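Local coordinates for nucleoside diphosphate kinase family protein (Babesia bovis, PDB 3JS9) that probably transfers the terminal phosphate of nucleoside triphosphates to nucleoside diphosphates, using magnesium and a phosphohistidine intermediate, as in its family, at residues C80-G85 against L137-E142. Residues are numbered along the deposited sequence; the frame is centred on the assembly and turned at random.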
loop_
_atom_site.group_PDB
_atom_site.type_symbol
_atom_site.label_atom_id
_atom_site.label_comp_id
_atom_site.label_asym_id
_atom_site.label_seq_id
_atom_site.Cartn_x
_atom_site.Cartn_y
_atom_site.Cartn_z
ATOM N N CYS A 80 -10.634 -19.975 -5.430
ATOM C CA CYS A 80 -11.921 -19.770 -6.101
ATOM C C CYS A 80 -12.752 -18.751 -5.379
ATOM O O CYS A 80 -12.817 -18.787 -4.149
ATOM C CB CYS A 80 -12.735 -21.066 -6.116
ATOM S SG CYS A 80 -11.859 -22.563 -6.665
ATOM N N MET A 81 -13.436 -17.883 -6.137
ATOM C CA MET A 81 -14.323 -16.846 -5.582
ATOM C C MET A 81 -15.520 -16.635 -6.471
ATOM O O MET A 81 -15.430 -16.860 -7.681
ATOM C CB MET A 81 -13.603 -15.491 -5.457
ATOM C CG MET A 81 -12.446 -15.493 -4.455
ATOM S SD MET A 81 -11.408 -14.064 -4.763
ATOM C CE MET A 81 -10.293 -14.649 -6.086
ATOM N N ILE A 82 -16.636 -16.217 -5.873
ATOM C CA ILE A 82 -17.753 -15.634 -6.629
ATOM C C ILE A 82 -18.011 -14.258 -6.026
ATOM O O ILE A 82 -18.052 -14.123 -4.814
ATOM C CB ILE A 82 -19.048 -16.449 -6.517
ATOM C CG1 ILE A 82 -18.899 -17.793 -7.204
ATOM C CG2 ILE A 82 -20.275 -15.656 -7.073
ATOM C CD1 ILE A 82 -20.173 -18.694 -7.037
ATOM N N TRP A 83 -18.185 -13.264 -6.888
ATOM C CA TRP A 83 -18.431 -11.890 -6.497
ATOM C C TRP A 83 -19.721 -11.394 -7.135
ATOM O O TRP A 83 -20.007 -11.711 -8.289
ATOM C CB TRP A 83 -17.260 -11.010 -6.932
ATOM C CG TRP A 83 -16.030 -11.234 -6.141
ATOM C CD1 TRP A 83 -15.018 -12.119 -6.419
ATOM C CD2 TRP A 83 -15.673 -10.582 -4.920
ATOM N NE1 TRP A 83 -14.052 -12.043 -5.447
ATOM C CE2 TRP A 83 -14.437 -11.121 -4.505
ATOM C CE3 TRP A 83 -16.287 -9.600 -4.128
ATOM C CZ2 TRP A 83 -13.789 -10.699 -3.341
ATOM C CZ3 TRP A 83 -15.642 -9.183 -2.964
ATOM C CH2 TRP A 83 -14.398 -9.730 -2.585
ATOM N N GLU A 84 -20.458 -10.566 -6.392
ATOM C CA GLU A 84 -21.780 -10.136 -6.782
ATOM C C GLU A 84 -21.871 -8.627 -6.931
ATOM O O GLU A 84 -21.273 -7.892 -6.143
ATOM C CB GLU A 84 -22.800 -10.629 -5.744
ATOM C CG GLU A 84 -24.223 -10.160 -5.961
ATOM C CD GLU A 84 -25.188 -10.799 -4.999
ATOM O OE1 GLU A 84 -25.601 -10.134 -4.020
ATOM O OE2 GLU A 84 -25.544 -11.978 -5.223
ATOM N N GLY A 85 -22.636 -8.159 -7.920
ATOM C CA GLY A 85 -22.936 -6.725 -8.035
ATOM C C GLY A 85 -23.500 -6.358 -9.402
ATOM O O GLY A 85 -23.510 -7.189 -10.301
ATOM N N LEU A 137 -20.463 -24.628 -11.471
ATOM C CA LEU A 137 -19.440 -25.660 -11.636
ATOM C C LEU A 137 -18.393 -25.719 -10.506
ATOM O O LEU A 137 -18.019 -26.794 -10.069
ATOM C CB LEU A 137 -18.732 -25.485 -12.981
ATOM C CG LEU A 137 -17.485 -26.338 -13.255
ATOM C CD1 LEU A 137 -17.850 -27.819 -13.373
ATOM C CD2 LEU A 137 -16.785 -25.875 -14.508
ATOM N N TRP A 138 -17.908 -24.571 -10.037
ATOM C CA TRP A 138 -16.806 -24.570 -9.054
ATOM C C TRP A 138 -17.271 -24.612 -7.577
ATOM O O TRP A 138 -16.519 -24.994 -6.667
ATOM C CB TRP A 138 -15.885 -23.378 -9.315
ATOM C CG TRP A 138 -15.098 -23.507 -10.582
ATOM C CD1 TRP A 138 -15.461 -23.072 -11.840
ATOM C CD2 TRP A 138 -13.813 -24.142 -10.730
ATOM N NE1 TRP A 138 -14.456 -23.367 -12.741
ATOM C CE2 TRP A 138 -13.441 -24.022 -12.085
ATOM C CE3 TRP A 138 -12.921 -24.747 -9.834
ATOM C CZ2 TRP A 138 -12.224 -24.500 -12.565
ATOM C CZ3 TRP A 138 -11.703 -25.211 -10.303
ATOM C CH2 TRP A 138 -11.369 -25.103 -11.665
ATOM N N PHE A 139 -18.520 -24.235 -7.358
ATOM C CA PHE A 139 -19.066 -24.130 -6.010
ATOM C C PHE A 139 -20.385 -24.881 -5.896
ATOM O O PHE A 139 -21.280 -24.700 -6.729
ATOM C CB PHE A 139 -19.315 -22.656 -5.684
ATOM C CG PHE A 139 -18.074 -21.893 -5.270
ATOM C CD1 PHE A 139 -17.447 -21.014 -6.152
ATOM C CD2 PHE A 139 -17.552 -22.019 -3.977
ATOM C CE1 PHE A 139 -16.320 -20.307 -5.749
ATOM C CE2 PHE A 139 -16.436 -21.289 -3.581
ATOM C CZ PHE A 139 -15.824 -20.447 -4.461
ATOM N N THR A 140 -20.533 -25.694 -4.868
ATOM C CA THR A 140 -21.834 -26.317 -4.619
ATOM C C THR A 140 -22.703 -25.219 -4.032
ATOM O O THR A 140 -22.186 -24.295 -3.431
ATOM C CB THR A 140 -21.730 -27.520 -3.634
ATOM O OG1 THR A 140 -21.354 -27.043 -2.334
ATOM C CG2 THR A 140 -20.680 -28.499 -4.075
ATOM N N PRO A 141 -24.028 -25.313 -4.183
ATOM C CA PRO A 141 -24.929 -24.266 -3.614
ATOM C C PRO A 141 -24.883 -24.041 -2.086
ATOM O O PRO A 141 -25.234 -22.971 -1.627
ATOM C CB PRO A 141 -26.337 -24.729 -4.040
ATOM C CG PRO A 141 -26.188 -26.166 -4.455
ATOM C CD PRO A 141 -24.765 -26.380 -4.892
ATOM N N GLU A 142 -24.461 -25.018 -1.294
ATOM C CA GLU A 142 -24.321 -24.798 0.150
ATOM C C GLU A 142 -23.097 -23.915 0.476
ATOM O O GLU A 142 -22.914 -23.476 1.614
ATOM C CB GLU A 142 -24.265 -26.131 0.917
ATOM C CG GLU A 142 -23.383 -27.215 0.268
ATOM C CD GLU A 142 -24.100 -28.068 -0.861
ATOM O OE1 GLU A 142 -25.195 -27.710 -1.382
ATOM O OE2 GLU A 142 -23.551 -29.143 -1.223
#
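Phe139 pushes its ring against one face of strand 78-85, between Cys80 and Ile82, in the four-stranded antiparallel sheet (strand order 2-3-1-4) of the nucleoside diphosphate kinase fold. It is the first residue past helix 128-138 to leave helical backbone angles, and its CG lies anti to its own carbonyl carbon (chi1 -80°), a setting that carries the ring inward to the strand. The far edge of the ring does the touching: CZ of Phe139 is 3.6 Å from CB of Cys80, and the Cys80 carbonyl and the Met81 N both lie at that edge near the ring plane. On the flank, CG1 of Ile82 meets CD1 of Phe139 at 3.7 Å obliquely, the two side chains sliding past each other in opposite directions. No hydrogen bond joins the segments, so the buried fit, 217 Å² in all, rests on van der Waals contact.

One residue earlier, at the end of helix 128-138, Trp138 makes a looser approach: SG of Cys80 comes no nearer than 4.0 Å to CE3 of Trp138. That sulfur lies 5.0 Å from the centroid of the six-membered ring, 54° off the normal, an oblique sulfur-aromatic contact. Trp138 also stacks on Tyr13 of strand 10-16, and its side chain is about 6 Å from that of His123, predicted to form the phosphohistidine intermediate.

By contrast, the chain leaves the strand after Phe139: Thr140 is partly exposed, Pro141 and Glu142 are exposed, and none touches the strand. The closest atom pair between the segments is Cys80 O and Phe139 CZ, 3.4 Å apart.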